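PDB 2QN0: neurotoxin from Clostridium botulinum, which cleaves SNARE proteins as the zinc-dependent protease light chain of botulinum neurotoxin type C1, probably acting on two different substrates. Local coordinates for residues D23-T28 with S135-T140; S51-P56 with P161-I166; P117-T122 with F129-N134; P123-D128 with I307-P312; Y271-P276 with F358-Y363. All blocks are in the same frame, centred on the assembly; numbering follows the deposited sequence.

In the fold
Interaction 1 belongs to the large mixed sheet, closing the end of strand 19-23 on strand 136-141, and interaction 2 joins two loops that follow strands of that sheet. The loop 23-28 packs against the 51-56 loop of interaction 2, where Thr28 OG1 lies 2.7 Å from Asn53 O, the centres being 17 Å apart. Interaction 4 makes a separate two-stranded sheet beside interaction 3, centres 10 Å apart; Pro117 O and Asp128 N are 2.7 Å apart. Ser135 OG, 2.8 Å from Asp130 OD1, joins interactions 1 and 3. Interaction 5 stands apart, 27 Å from interaction 2 between centres, with the Ala272 side chain about 4 Å from the zinc ion.

Interaction 1 (D23-T28 with S135-T140); sequences DTHLNT and SVDVKT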
# COMPACT_ATOMS: atom_id res chain seq x y z
N ASP A 23 -12.78 9.68 11.44
CA ASP A 23 -13.61 10.19 10.36
C ASP A 23 -12.59 10.74 9.38
O ASP A 23 -11.99 11.78 9.62
CB ASP A 23 -14.51 11.33 10.83
CG ASP A 23 -15.49 11.78 9.76
OD1 ASP A 23 -15.14 11.67 8.56
OD2 ASP A 23 -16.59 12.24 10.11
N THR A 24 -12.37 10.02 8.28
CA THR A 24 -11.39 10.44 7.28
C THR A 24 -11.94 11.46 6.29
O THR A 24 -11.18 12.09 5.56
CB THR A 24 -10.91 9.23 6.46
OG1 THR A 24 -12.00 8.70 5.71
CG2 THR A 24 -10.37 8.15 7.38
N HIS A 25 -13.26 11.60 6.26
CA HIS A 25 -13.92 12.53 5.34
C HIS A 25 -13.64 12.11 3.90
O HIS A 25 -13.64 12.95 3.00
CB HIS A 25 -13.42 13.96 5.57
CG HIS A 25 -13.74 14.50 6.92
ND1 HIS A 25 -15.04 14.68 7.36
CD2 HIS A 25 -12.95 14.87 7.95
CE1 HIS A 25 -15.02 15.15 8.59
NE2 HIS A 25 -13.77 15.27 8.98
N LEU A 26 -13.41 10.82 3.69
CA LEU A 26 -13.13 10.31 2.35
C LEU A 26 -13.92 9.06 1.96
O LEU A 26 -14.06 8.76 0.78
CB LEU A 26 -11.63 10.01 2.22
CG LEU A 26 -10.69 11.22 2.18
CD1 LEU A 26 -9.26 10.76 2.36
CD2 LEU A 26 -10.87 11.97 0.87
N ASN A 27 -14.43 8.33 2.95
CA ASN A 27 -15.17 7.10 2.66
C ASN A 27 -16.66 7.38 2.44
O ASN A 27 -17.41 7.59 3.39
CB ASN A 27 -15.00 6.10 3.80
CG ASN A 27 -15.47 4.70 3.43
OD1 ASN A 27 -16.03 4.49 2.35
ND2 ASN A 27 -15.24 3.74 4.32
N THR A 28 -17.08 7.38 1.18
CA THR A 28 -18.48 7.65 0.84
C THR A 28 -19.43 6.57 1.35
O THR A 28 -20.64 6.75 1.35
CB THR A 28 -18.68 7.80 -0.68
OG1 THR A 28 -18.37 6.56 -1.33
CG2 THR A 28 -17.78 8.90 -1.22
N SER A 135 -4.34 14.83 8.00
CA SER A 135 -4.81 14.65 9.37
C SER A 135 -6.25 14.13 9.33
O SER A 135 -7.03 14.53 8.47
CB SER A 135 -4.73 15.97 10.15
OG SER A 135 -5.62 16.95 9.64
N VAL A 136 -6.58 13.23 10.24
CA VAL A 136 -7.92 12.67 10.29
C VAL A 136 -8.54 12.90 11.66
O VAL A 136 -7.85 12.85 12.68
CB VAL A 136 -7.91 11.14 9.98
CG1 VAL A 136 -7.30 10.90 8.60
CG2 VAL A 136 -7.13 10.40 11.04
N ASP A 137 -9.84 13.18 11.69
CA ASP A 137 -10.53 13.44 12.94
C ASP A 137 -10.74 12.22 13.82
O ASP A 137 -11.05 11.13 13.34
CB ASP A 137 -11.92 14.06 12.69
CG ASP A 137 -11.86 15.39 11.99
OD1 ASP A 137 -10.81 16.07 12.07
OD2 ASP A 137 -12.87 15.77 11.38
N VAL A 138 -10.54 12.42 15.12
CA VAL A 138 -10.77 11.37 16.10
C VAL A 138 -12.10 11.78 16.73
O VAL A 138 -12.25 12.92 17.17
CB VAL A 138 -9.67 11.35 17.19
CG1 VAL A 138 -9.98 10.29 18.24
CG2 VAL A 138 -8.32 11.07 16.55
N LYS A 139 -13.07 10.87 16.74
CA LYS A 139 -14.38 11.16 17.30
C LYS A 139 -14.72 10.22 18.44
O LYS A 139 -14.23 9.09 18.51
CB LYS A 139 -15.47 11.02 16.23
CG LYS A 139 -15.28 11.85 14.97
CD LYS A 139 -15.60 13.31 15.20
CE LYS A 139 -15.57 14.09 13.89
NZ LYS A 139 -16.63 13.64 12.94
N THR A 140 -15.58 10.69 19.34
CA THR A 140 -16.04 9.90 20.47
C THR A 140 -17.55 10.11 20.53
O THR A 140 -18.05 11.15 20.12
CB THR A 140 -15.41 10.37 21.79
OG1 THR A 140 -15.80 11.72 22.05
CG2 THR A 140 -13.89 10.28 21.72
O HOH W 1 -9.21 13.91 6.65
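At the end of strand 19-23, where it pairs antiparallel with strand 136-141 in the large mixed sheet, Asp23 and Asp137 form the hydrogen-bonded pair. Asp23 N gives a bond of 3.0 Å to Asp137 O, and the return bond from Asp137 N to Asp23 O is longer, at 3.3 Å. Both side chains come off the same face of the sheet, and each carboxylate finds a cationic or N-H partner from the other segment. Lys139 bends at chi2 and again at chi4, which brings NZ round to Asp23 OD2 in a salt bridge of 3.2 Å, met on the anti side of the carboxylate. The other oxygen, Asp23 OD1, faces back to its own chain: it accepts from His25 N at 3.0 Å, an Asx turn that takes the chain out of the strand, and it also lies above one face of the His25 ring, offset toward the rim. Thr24 OG1 accepts from Leu26 N in an ST turn just behind it. Beyond the register pair, a water donates to both Thr24 O and Ser135 O and so carries the contact on where direct bonding stops. Asp137 is shared as well, its OD1 pairing with Lys148 of the next strand; the nearby lysines would probably favour charged carboxylates here. The remaining oxygen takes the histidine. With CG beside the backbone N (chi1 -63°), the His25 ring presents its NE2 edge to Asp137. NE2 donates to Asp137 OD2 over 2.6 Å; the oxygen lies close to the ring plane, while NE2 stands 47° out of the carboxylate plane.

Interaction 2 (S51-P56 with P161-I166); sequences SRNSNP and PRENII
Glu163 folds its carboxylate over the Ser51-Asn53 turn, and a single oxygen, OE2, takes both side-chain bonds that join these two loops. The turn is an ST turn: Ser51 OG accepts from Asn53 N at 3.1 Å while donating a hydrogen bond to Glu163 OE2 at 2.7 Å. With chi1 at 180°, the hydroxyl lies opposite its own backbone N and beside the carbonyl carbon, where it can serve the turn and the glutamate together. It meets OE2 on the syn side, moderately out of the carboxylate plane. Asn53 ND2 comes from the opposite face, 3.0 Å from Glu163 OE2 and 62° above the plane, although the oxygen lies close to the plane of the amide. A bend at chi2 (80°) brings the glutamate tip back to this spot. Its second oxygen, OE1, receives a bond from a water that also accepts from Arg52 N, so the turn's backbone reaches the same carboxylate through a water. Beside this polar group the two arginines cross without pairing: Arg52 NH1 is held by Leu26 O of the neighbouring loop. The aliphatic part of Arg52 lies over the guanidinium of Arg162, whose extended side chain is about 12 Å from the zinc ion; the nearest approach is Arg52 CG over one face of that group, 3.6 Å from Arg162 NH1.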
# COMPACT_ATOMS: atom_id res chain seq x y z
N SER A 51 -14.95 3.52 -0.41
CA SER A 51 -15.34 4.02 -1.73
C SER A 51 -15.15 5.52 -1.84
O SER A 51 -15.20 6.24 -0.84
CB SER A 51 -16.80 3.67 -2.03
OG SER A 51 -17.16 4.17 -3.31
N ARG A 52 -14.91 5.97 -3.06
CA ARG A 52 -14.72 7.39 -3.34
C ARG A 52 -15.83 7.88 -4.27
O ARG A 52 -15.89 9.06 -4.62
CB ARG A 52 -13.36 7.63 -4.00
CG ARG A 52 -12.18 7.41 -3.06
CD ARG A 52 -12.21 8.44 -1.94
NE ARG A 52 -12.15 9.79 -2.48
CZ ARG A 52 -13.00 10.76 -2.18
NH1 ARG A 52 -13.99 10.53 -1.33
NH2 ARG A 52 -12.87 11.95 -2.74
N ASN A 53 -16.72 6.97 -4.66
CA ASN A 53 -17.83 7.32 -5.55
C ASN A 53 -19.06 7.79 -4.78
O ASN A 53 -19.44 7.20 -3.77
CB ASN A 53 -18.21 6.12 -6.42
CG ASN A 53 -17.10 5.69 -7.35
OD1 ASN A 53 -16.58 6.49 -8.12
ND2 ASN A 53 -16.74 4.41 -7.29
N SER A 54 -19.69 8.85 -5.27
CA SER A 54 -20.90 9.36 -4.64
C SER A 54 -21.99 8.31 -4.84
O SER A 54 -22.00 7.61 -5.85
CB SER A 54 -21.31 10.69 -5.27
OG SER A 54 -21.50 10.55 -6.67
N ASN A 55 -22.91 8.20 -3.88
CA ASN A 55 -23.98 7.21 -3.97
C ASN A 55 -23.36 5.86 -4.34
O ASN A 55 -23.76 5.23 -5.32
CB ASN A 55 -24.99 7.61 -5.05
CG ASN A 55 -25.52 9.02 -4.86
OD1 ASN A 55 -26.12 9.33 -3.83
ND2 ASN A 55 -25.31 9.87 -5.86
N PRO A 56 -22.39 5.40 -3.54
CA PRO A 56 -21.72 4.12 -3.80
C PRO A 56 -22.61 2.88 -3.79
O PRO A 56 -23.63 2.83 -3.09
CB PRO A 56 -20.65 4.07 -2.70
CG PRO A 56 -21.33 4.77 -1.57
CD PRO A 56 -21.94 5.97 -2.26
N PRO A 161 -11.42 -3.67 0.66
CA PRO A 161 -11.57 -3.36 -0.76
C PRO A 161 -12.63 -2.32 -1.10
O PRO A 161 -13.54 -2.04 -0.32
CB PRO A 161 -11.93 -4.72 -1.38
CG PRO A 161 -11.39 -5.71 -0.41
CD PRO A 161 -11.70 -5.09 0.92
N ARG A 162 -12.49 -1.76 -2.30
CA ARG A 162 -13.45 -0.80 -2.80
C ARG A 162 -14.48 -1.67 -3.53
O ARG A 162 -14.67 -2.83 -3.15
CB ARG A 162 -12.79 0.17 -3.78
CG ARG A 162 -11.67 1.02 -3.16
CD ARG A 162 -11.37 2.22 -4.05
NE ARG A 162 -10.24 3.02 -3.58
CZ ARG A 162 -9.95 4.22 -4.08
NH1 ARG A 162 -10.69 4.75 -5.04
NH2 ARG A 162 -8.90 4.89 -3.62
N GLU A 163 -15.11 -1.14 -4.57
CA GLU A 163 -16.12 -1.90 -5.31
C GLU A 163 -15.62 -3.25 -5.83
O GLU A 163 -16.23 -4.29 -5.57
CB GLU A 163 -16.67 -1.07 -6.47
CG GLU A 163 -17.60 0.08 -6.05
CD GLU A 163 -16.86 1.31 -5.56
OE1 GLU A 163 -15.61 1.29 -5.49
OE2 GLU A 163 -17.53 2.32 -5.24
N ASN A 164 -14.50 -3.24 -6.56
CA ASN A 164 -13.94 -4.48 -7.11
C ASN A 164 -12.98 -5.09 -6.08
O ASN A 164 -11.88 -4.58 -5.86
CB ASN A 164 -13.20 -4.19 -8.42
CG ASN A 164 -12.72 -5.46 -9.11
OD1 ASN A 164 -12.76 -6.54 -8.54
ND2 ASN A 164 -12.25 -5.31 -10.35
N ILE A 165 -13.40 -6.19 -5.47
CA ILE A 165 -12.62 -6.86 -4.45
C ILE A 165 -11.25 -7.38 -4.89
O ILE A 165 -10.33 -7.47 -4.08
CB ILE A 165 -13.44 -8.02 -3.82
CG1 ILE A 165 -14.64 -7.42 -3.07
CG2 ILE A 165 -12.59 -8.84 -2.87
CD1 ILE A 165 -15.61 -8.44 -2.50
N ILE A 166 -11.09 -7.69 -6.17
CA ILE A 166 -9.79 -8.19 -6.63
C ILE A 166 -8.95 -7.15 -7.37
O ILE A 166 -8.10 -7.50 -8.18
CB ILE A 166 -9.93 -9.46 -7.50
CG1 ILE A 166 -10.87 -9.20 -8.67
CG2 ILE A 166 -10.43 -10.61 -6.64
CD1 ILE A 166 -10.97 -10.37 -9.64
O HOH W 2 -14.21 3.94 -5.21

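Interaction 3 (P117-T122 with F129-N134); sequences PGNNNT and FDVDFN
Pro117 sets its CB-CG edge on the face of the Phe129 ring, on the close-packed side of this contact. Its CB sits above the middle of the ring, 3.9 Å from the Phe129 centroid and only 11° off the normal, a CH-pi contact over the face; CG reaches the far rim of the same face. Phe129 is held further by Phe315, stacked on it, and by Tyr322, edge-to-face. Next along, Val131 inserts both methyls between the two chains: CG1 is 3.6 Å from Gly118 N, while CG2, opposite its own backbone N, presses on the Asn119 amide, with ND2 at 3.1 Å. The backbone angles of Gly118 by themselves call for glycine, and Thr122 OG1 would crowd any side chain there. The segments are the two flanks of strand 126-128, each making its own beta turn: type I from Asn119 to Thr122, and type II' from Val131 to Asn134. Thr122 OG1 braces the first turn by accepting from Asn119 N. Away from the apolar end the contact becomes polar and thinner. Asn119 ND2 donates to Asp132 OD2 at 2.9 Å, the oxygen almost in the amide plane but the donor 43° above the carboxylate plane. Asp132 OD1 is occupied by Leu175 N and Asn178 ND2, which leaves OD2 to meet Asn119. Between Gly118 and Asn134 the chains do not bond directly; a water donates to Gly118 O at 3.0 Å and accepts from Asn134 ND2 at 2.9 Å.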
# COMPACT_ATOMS: atom_id res chain seq x y z
N PRO A 117 4.95 18.24 6.17
CA PRO A 117 3.69 18.92 6.48
C PRO A 117 3.40 20.11 5.56
O PRO A 117 3.68 21.26 5.91
CB PRO A 117 3.88 19.33 7.94
CG PRO A 117 5.35 19.58 8.03
CD PRO A 117 5.93 18.42 7.24
N GLY A 118 2.85 19.81 4.39
CA GLY A 118 2.52 20.86 3.45
C GLY A 118 2.38 20.36 2.02
O GLY A 118 2.56 19.17 1.74
N ASN A 119 2.03 21.27 1.12
CA ASN A 119 1.90 20.94 -0.29
C ASN A 119 2.38 22.14 -1.11
O ASN A 119 2.94 23.09 -0.56
CB ASN A 119 0.46 20.58 -0.66
CG ASN A 119 -0.52 21.71 -0.43
OD1 ASN A 119 -0.14 22.88 -0.37
ND2 ASN A 119 -1.80 21.37 -0.33
N ASN A 120 2.16 22.09 -2.42
CA ASN A 120 2.61 23.16 -3.30
C ASN A 120 2.14 24.56 -2.88
O ASN A 120 2.86 25.53 -3.07
CB ASN A 120 2.16 22.88 -4.75
CG ASN A 120 0.65 22.92 -4.92
OD1 ASN A 120 -0.10 22.21 -4.24
ND2 ASN A 120 0.19 23.76 -5.85
N ASN A 121 0.95 24.65 -2.30
CA ASN A 121 0.41 25.94 -1.89
C ASN A 121 0.73 26.38 -0.46
O ASN A 121 0.27 27.43 -0.01
CB ASN A 121 -1.10 25.97 -2.11
CG ASN A 121 -1.47 26.07 -3.58
OD1 ASN A 121 -0.95 26.93 -4.29
ND2 ASN A 121 -2.36 25.21 -4.04
N THR A 122 1.50 25.58 0.26
CA THR A 122 1.88 25.94 1.63
C THR A 122 3.01 26.97 1.58
O THR A 122 3.96 26.81 0.82
CB THR A 122 2.39 24.71 2.41
OG1 THR A 122 1.37 23.71 2.46
CG2 THR A 122 2.79 25.10 3.82
N PHE A 129 0.39 20.84 9.42
CA PHE A 129 0.06 19.47 9.77
C PHE A 129 -1.37 19.04 9.44
O PHE A 129 -1.74 17.89 9.67
CB PHE A 129 0.38 19.24 11.25
CG PHE A 129 1.86 19.29 11.56
CD1 PHE A 129 2.64 18.14 11.46
CD2 PHE A 129 2.47 20.49 11.90
CE1 PHE A 129 4.01 18.18 11.69
CE2 PHE A 129 3.85 20.55 12.14
CZ PHE A 129 4.62 19.39 12.03
N ASP A 130 -2.16 19.96 8.88
CA ASP A 130 -3.54 19.65 8.50
C ASP A 130 -3.74 19.75 6.99
O ASP A 130 -4.88 19.70 6.51
CB ASP A 130 -4.54 20.61 9.17
CG ASP A 130 -4.67 20.39 10.66
OD1 ASP A 130 -4.72 19.22 11.10
OD2 ASP A 130 -4.75 21.40 11.40
N VAL A 131 -2.66 19.89 6.23
CA VAL A 131 -2.79 20.04 4.78
C VAL A 131 -3.52 18.89 4.10
O VAL A 131 -3.33 17.72 4.43
CB VAL A 131 -1.41 20.23 4.10
CG1 VAL A 131 -0.64 18.92 4.10
CG2 VAL A 131 -1.60 20.74 2.69
N ASP A 132 -4.36 19.25 3.13
CA ASP A 132 -5.15 18.28 2.37
C ASP A 132 -5.85 17.26 3.25
O ASP A 132 -6.77 17.62 3.99
CB ASP A 132 -4.25 17.58 1.34
CG ASP A 132 -3.82 18.50 0.22
OD1 ASP A 132 -4.70 19.15 -0.38
OD2 ASP A 132 -2.61 18.58 -0.06
N PHE A 133 -5.43 16.00 3.18
CA PHE A 133 -6.04 14.95 3.98
C PHE A 133 -5.03 14.22 4.86
O PHE A 133 -5.21 13.05 5.20
CB PHE A 133 -6.75 13.94 3.06
CG PHE A 133 -7.97 14.50 2.40
CD1 PHE A 133 -9.20 14.50 3.06
CD2 PHE A 133 -7.89 15.08 1.14
CE1 PHE A 133 -10.32 15.07 2.47
CE2 PHE A 133 -9.01 15.65 0.54
CZ PHE A 133 -10.23 15.65 1.21
N ASN A 134 -3.96 14.92 5.25
CA ASN A 134 -2.93 14.31 6.08
C ASN A 134 -3.35 14.08 7.53
O ASN A 134 -2.76 13.25 8.22
CB ASN A 134 -1.65 15.15 6.05
CG ASN A 134 -0.86 14.98 4.76
OD1 ASN A 134 -1.22 14.17 3.90
ND2 ASN A 134 0.22 15.73 4.63
O HOH W 3 1.36 16.48 2.04

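Interaction 4 (P123-D128 with I307-P312); sequences PINTFD and ITTANP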
# COMPACT_ATOMS: atom_id res chain seq x y z
N PRO A 123 2.90 28.05 2.37
CA PRO A 123 3.97 29.06 2.36
C PRO A 123 5.30 28.41 2.70
O PRO A 123 5.36 27.50 3.53
CB PRO A 123 3.51 30.05 3.43
CG PRO A 123 2.02 29.99 3.31
CD PRO A 123 1.76 28.50 3.19
N ILE A 124 6.37 28.88 2.07
CA ILE A 124 7.70 28.33 2.30
C ILE A 124 8.15 28.33 3.76
O ILE A 124 8.94 27.48 4.17
CB ILE A 124 8.75 29.07 1.44
CG1 ILE A 124 8.46 28.84 -0.05
CG2 ILE A 124 10.15 28.59 1.78
CD1 ILE A 124 9.40 29.56 -0.99
N ASN A 125 7.66 29.28 4.55
CA ASN A 125 8.07 29.35 5.96
C ASN A 125 7.13 28.61 6.90
O ASN A 125 7.24 28.74 8.12
CB ASN A 125 8.16 30.81 6.41
CG ASN A 125 6.80 31.49 6.51
OD1 ASN A 125 5.77 30.89 6.19
ND2 ASN A 125 6.80 32.74 6.96
N THR A 126 6.22 27.82 6.35
CA THR A 126 5.22 27.13 7.16
C THR A 126 5.19 25.60 7.14
O THR A 126 5.45 24.97 6.11
CB THR A 126 3.81 27.62 6.76
OG1 THR A 126 3.73 29.04 6.97
CG2 THR A 126 2.74 26.92 7.59
N PHE A 127 4.87 25.03 8.30
CA PHE A 127 4.69 23.58 8.47
C PHE A 127 3.17 23.49 8.68
O PHE A 127 2.66 24.06 9.64
CB PHE A 127 5.37 23.06 9.75
CG PHE A 127 6.78 22.55 9.55
CD1 PHE A 127 7.30 22.31 8.29
CD2 PHE A 127 7.58 22.29 10.67
CE1 PHE A 127 8.59 21.80 8.13
CE2 PHE A 127 8.87 21.78 10.52
CZ PHE A 127 9.38 21.54 9.25
N ASP A 128 2.46 22.79 7.80
CA ASP A 128 1.01 22.65 7.95
C ASP A 128 0.66 21.19 8.17
O ASP A 128 0.63 20.39 7.23
CB ASP A 128 0.29 23.18 6.70
CG ASP A 128 -1.22 23.12 6.83
OD1 ASP A 128 -1.73 22.75 7.91
OD2 ASP A 128 -1.91 23.44 5.84
N ILE A 307 11.54 27.62 7.81
CA ILE A 307 10.40 27.47 8.71
C ILE A 307 10.40 28.40 9.92
O ILE A 307 11.34 28.39 10.72
CB ILE A 307 10.27 26.02 9.23
CG1 ILE A 307 10.34 25.03 8.07
CG2 ILE A 307 8.95 25.86 9.96
CD1 ILE A 307 9.25 25.22 7.02
N THR A 308 9.33 29.18 10.05
CA THR A 308 9.19 30.11 11.17
C THR A 308 7.84 29.97 11.85
O THR A 308 7.64 30.45 12.97
CB THR A 308 9.31 31.57 10.70
OG1 THR A 308 8.23 31.87 9.81
CG2 THR A 308 10.63 31.79 9.99
N THR A 309 6.90 29.30 11.18
CA THR A 309 5.57 29.13 11.74
C THR A 309 4.97 27.77 11.39
O THR A 309 5.37 27.13 10.42
CB THR A 309 4.63 30.25 11.26
OG1 THR A 309 3.34 30.10 11.87
CG2 THR A 309 4.47 30.20 9.75
N ALA A 310 4.01 27.33 12.20
CA ALA A 310 3.36 26.05 11.98
C ALA A 310 1.86 26.12 12.23
O ALA A 310 1.38 26.95 13.01
CB ALA A 310 3.99 24.99 12.88
N ASN A 311 1.12 25.24 11.56
CA ASN A 311 -0.32 25.16 11.71
C ASN A 311 -0.71 23.72 12.02
O ASN A 311 -0.32 22.80 11.31
CB ASN A 311 -1.01 25.60 10.42
CG ASN A 311 -2.52 25.45 10.48
OD1 ASN A 311 -3.18 26.08 11.30
ND2 ASN A 311 -3.07 24.61 9.61
N PRO A 312 -1.46 23.50 13.12
CA PRO A 312 -1.94 24.53 14.05
C PRO A 312 -0.80 25.11 14.89
O PRO A 312 0.30 24.55 14.93
CB PRO A 312 -2.97 23.77 14.90
CG PRO A 312 -2.43 22.38 14.91
CD PRO A 312 -2.00 22.18 13.47
O HOH W 4 9.32 33.84 7.68
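Phe127 meets strand 309-311 first through CB, which rests 3.9 Å from Ala310 CB on the same face of the sheet. From CG outward the ring lies across Ile307, nearly at a right angle to it. Ile307 CG2 stands over the centre of one face, 4.0 Å from the Phe127 centroid; CG1 borders CE1 and CZ, and CD1 approaches CE1 to 3.7 Å. Ile307 is shaped for this by its first torsion (chi1 -50°), which leaves CG2 opposite its backbone N. Tyr322 and Leu326 of helix 319-330, and Phe116 edge-to-face, also pack on the Phe127 side chain. On the face that carries Thr126, Asp128, Thr309 and Asn311, Asn311 ND2 donates to Asp128 OD1 at 2.9 Å from 55° above the carboxylate plane, the two side chains running side by side. The backbones bond in step: Phe127 N to Thr309 O, then Asn311 N to Phe127 O at 2.7 Å. At the start Asn125 O is gripped twice, by Thr308 N and Thr309 N, and a water joins Asn125 ND2 to Thr308 OG1. With Thr126-Thr309, Phe127-Ala310 and Asp128-Asn311 in register, this is a short two-stranded parallel beta ladder.

Interaction 5 (Y271-P276 with F358-Y363); sequences YAFGGP and FTEFNY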
# COMPACT_ATOMS: atom_id res chain seq x y z
N TYR A 271 7.40 0.33 -11.40
CA TYR A 271 8.32 0.48 -10.28
C TYR A 271 7.88 -0.35 -9.07
O TYR A 271 8.72 -0.95 -8.39
CB TYR A 271 8.46 1.94 -9.87
CG TYR A 271 9.50 2.68 -10.69
CD1 TYR A 271 10.75 2.11 -10.94
CD2 TYR A 271 9.25 3.96 -11.18
CE1 TYR A 271 11.73 2.80 -11.68
CE2 TYR A 271 10.21 4.66 -11.91
CZ TYR A 271 11.45 4.08 -12.15
OH TYR A 271 12.40 4.78 -12.85
N ALA A 272 6.58 -0.40 -8.80
CA ALA A 272 6.08 -1.18 -7.67
C ALA A 272 6.40 -2.67 -7.88
O ALA A 272 6.73 -3.38 -6.93
CB ALA A 272 4.58 -0.98 -7.53
N PHE A 273 6.31 -3.13 -9.12
CA PHE A 273 6.61 -4.53 -9.42
C PHE A 273 8.12 -4.74 -9.46
O PHE A 273 8.65 -5.64 -8.82
CB PHE A 273 6.00 -4.94 -10.76
CG PHE A 273 6.18 -6.40 -11.07
CD1 PHE A 273 5.43 -7.37 -10.40
CD2 PHE A 273 7.15 -6.82 -11.97
CE1 PHE A 273 5.65 -8.73 -10.61
CE2 PHE A 273 7.39 -8.18 -12.20
CZ PHE A 273 6.64 -9.13 -11.51
N GLY A 274 8.82 -3.90 -10.23
CA GLY A 274 10.27 -4.00 -10.30
C GLY A 274 10.82 -5.06 -11.24
O GLY A 274 10.11 -5.58 -12.10
N GLY A 275 12.10 -5.38 -11.06
CA GLY A 275 12.73 -6.37 -11.91
C GLY A 275 13.05 -5.83 -13.29
O GLY A 275 13.06 -4.62 -13.49
N PRO A 276 13.32 -6.70 -14.28
CA PRO A 276 13.65 -6.33 -15.66
C PRO A 276 12.61 -5.42 -16.32
O PRO A 276 12.92 -4.68 -17.25
CB PRO A 276 13.75 -7.68 -16.37
CG PRO A 276 14.22 -8.59 -15.29
CD PRO A 276 13.39 -8.16 -14.10
N PHE A 358 13.04 -1.99 -3.07
CA PHE A 358 11.76 -2.27 -2.42
C PHE A 358 10.75 -2.50 -3.55
O PHE A 358 9.96 -1.61 -3.88
CB PHE A 358 11.33 -1.07 -1.57
CG PHE A 358 12.09 -0.96 -0.27
CD1 PHE A 358 11.81 -1.83 0.78
CD2 PHE A 358 13.09 -0.01 -0.10
CE1 PHE A 358 12.51 -1.75 1.98
CE2 PHE A 358 13.80 0.07 1.09
CZ PHE A 358 13.51 -0.80 2.14
N THR A 359 10.80 -3.70 -4.13
CA THR A 359 9.91 -4.06 -5.24
C THR A 359 9.34 -5.46 -5.04
O THR A 359 9.95 -6.31 -4.40
CB THR A 359 10.66 -4.07 -6.59
OG1 THR A 359 11.63 -5.12 -6.58
CG2 THR A 359 11.38 -2.73 -6.82
N GLU A 360 8.16 -5.69 -5.61
CA GLU A 360 7.50 -7.00 -5.51
C GLU A 360 8.42 -8.11 -6.02
O GLU A 360 8.56 -9.17 -5.40
CB GLU A 360 6.22 -6.99 -6.34
CG GLU A 360 5.40 -8.28 -6.25
CD GLU A 360 4.25 -8.31 -7.24
OE1 GLU A 360 3.62 -7.25 -7.44
OE2 GLU A 360 3.98 -9.39 -7.81
N PHE A 361 9.03 -7.86 -7.17
CA PHE A 361 9.94 -8.80 -7.81
C PHE A 361 11.07 -9.22 -6.87
O PHE A 361 11.43 -10.40 -6.79
CB PHE A 361 10.54 -8.15 -9.07
CG PHE A 361 11.33 -9.10 -9.92
CD1 PHE A 361 10.69 -9.93 -10.84
CD2 PHE A 361 12.71 -9.18 -9.80
CE1 PHE A 361 11.42 -10.82 -11.63
CE2 PHE A 361 13.45 -10.07 -10.58
CZ PHE A 361 12.80 -10.89 -11.50
N ASN A 362 11.64 -8.25 -6.16
CA ASN A 362 12.73 -8.53 -5.24
C ASN A 362 12.20 -9.28 -4.01
O ASN A 362 12.85 -10.20 -3.52
CB ASN A 362 13.41 -7.22 -4.82
CG ASN A 362 14.75 -7.44 -4.14
OD1 ASN A 362 15.44 -8.42 -4.41
ND2 ASN A 362 15.14 -6.50 -3.27
N TYR A 363 11.02 -8.91 -3.54
CA TYR A 363 10.45 -9.60 -2.37
C TYR A 363 10.23 -11.08 -2.66
O TYR A 363 10.48 -11.93 -1.80
CB TYR A 363 9.11 -8.97 -1.95
CG TYR A 363 9.17 -7.49 -1.64
CD1 TYR A 363 10.32 -6.91 -1.09
CD2 TYR A 363 8.06 -6.68 -1.86
CE1 TYR A 363 10.35 -5.55 -0.78
CE2 TYR A 363 8.09 -5.32 -1.55
CZ TYR A 363 9.24 -4.76 -1.01
OH TYR A 363 9.26 -3.42 -0.71
O HOH W 5 8.95 0.07 -5.87
O HOH W 6 13.62 -4.92 -8.47
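Phe361 and Glu360 bring the start of helix 360-366 onto the end of helix 267-273. Glu360 N donates to Ala272 O at 3.0 Å and Phe361 N to Phe273 O at 2.8 Å, so the first N-H groups of one helix take the last carbonyls of the other. The Phe361 ring packs on the residues that follow helix 267-273: Gly275 CA and Pro276 CD both sit above the same face, CA 3.9 Å and CD 4.1 Å from its centroid. Gly274, with positive phi, ends the helix in the tight space beside Thr359 CB. Behind these, Thr359 caps its helix, OG1 accepting from Asn362 N at 3.2 Å, and a water links OG1 to Gly275 N. Glu360 runs extended, CG opposite its backbone N (chi1 -176°), bringing OE2 to the edge of Phe273, 3.3 Å from CE1. Its polar end belongs to the next shell: OE1 is hydrogen-bonded to His229 ND1, while Arg372 and Asn371 hold OE2. Ala272 O also accepts from Asn232 of helix 223-238. Since His229 binds zinc with His233 and Glu269, its bond to Glu360 makes this glutamate a second-shell partner in the HExxH zinc site of the clostridial neurotoxin protease family.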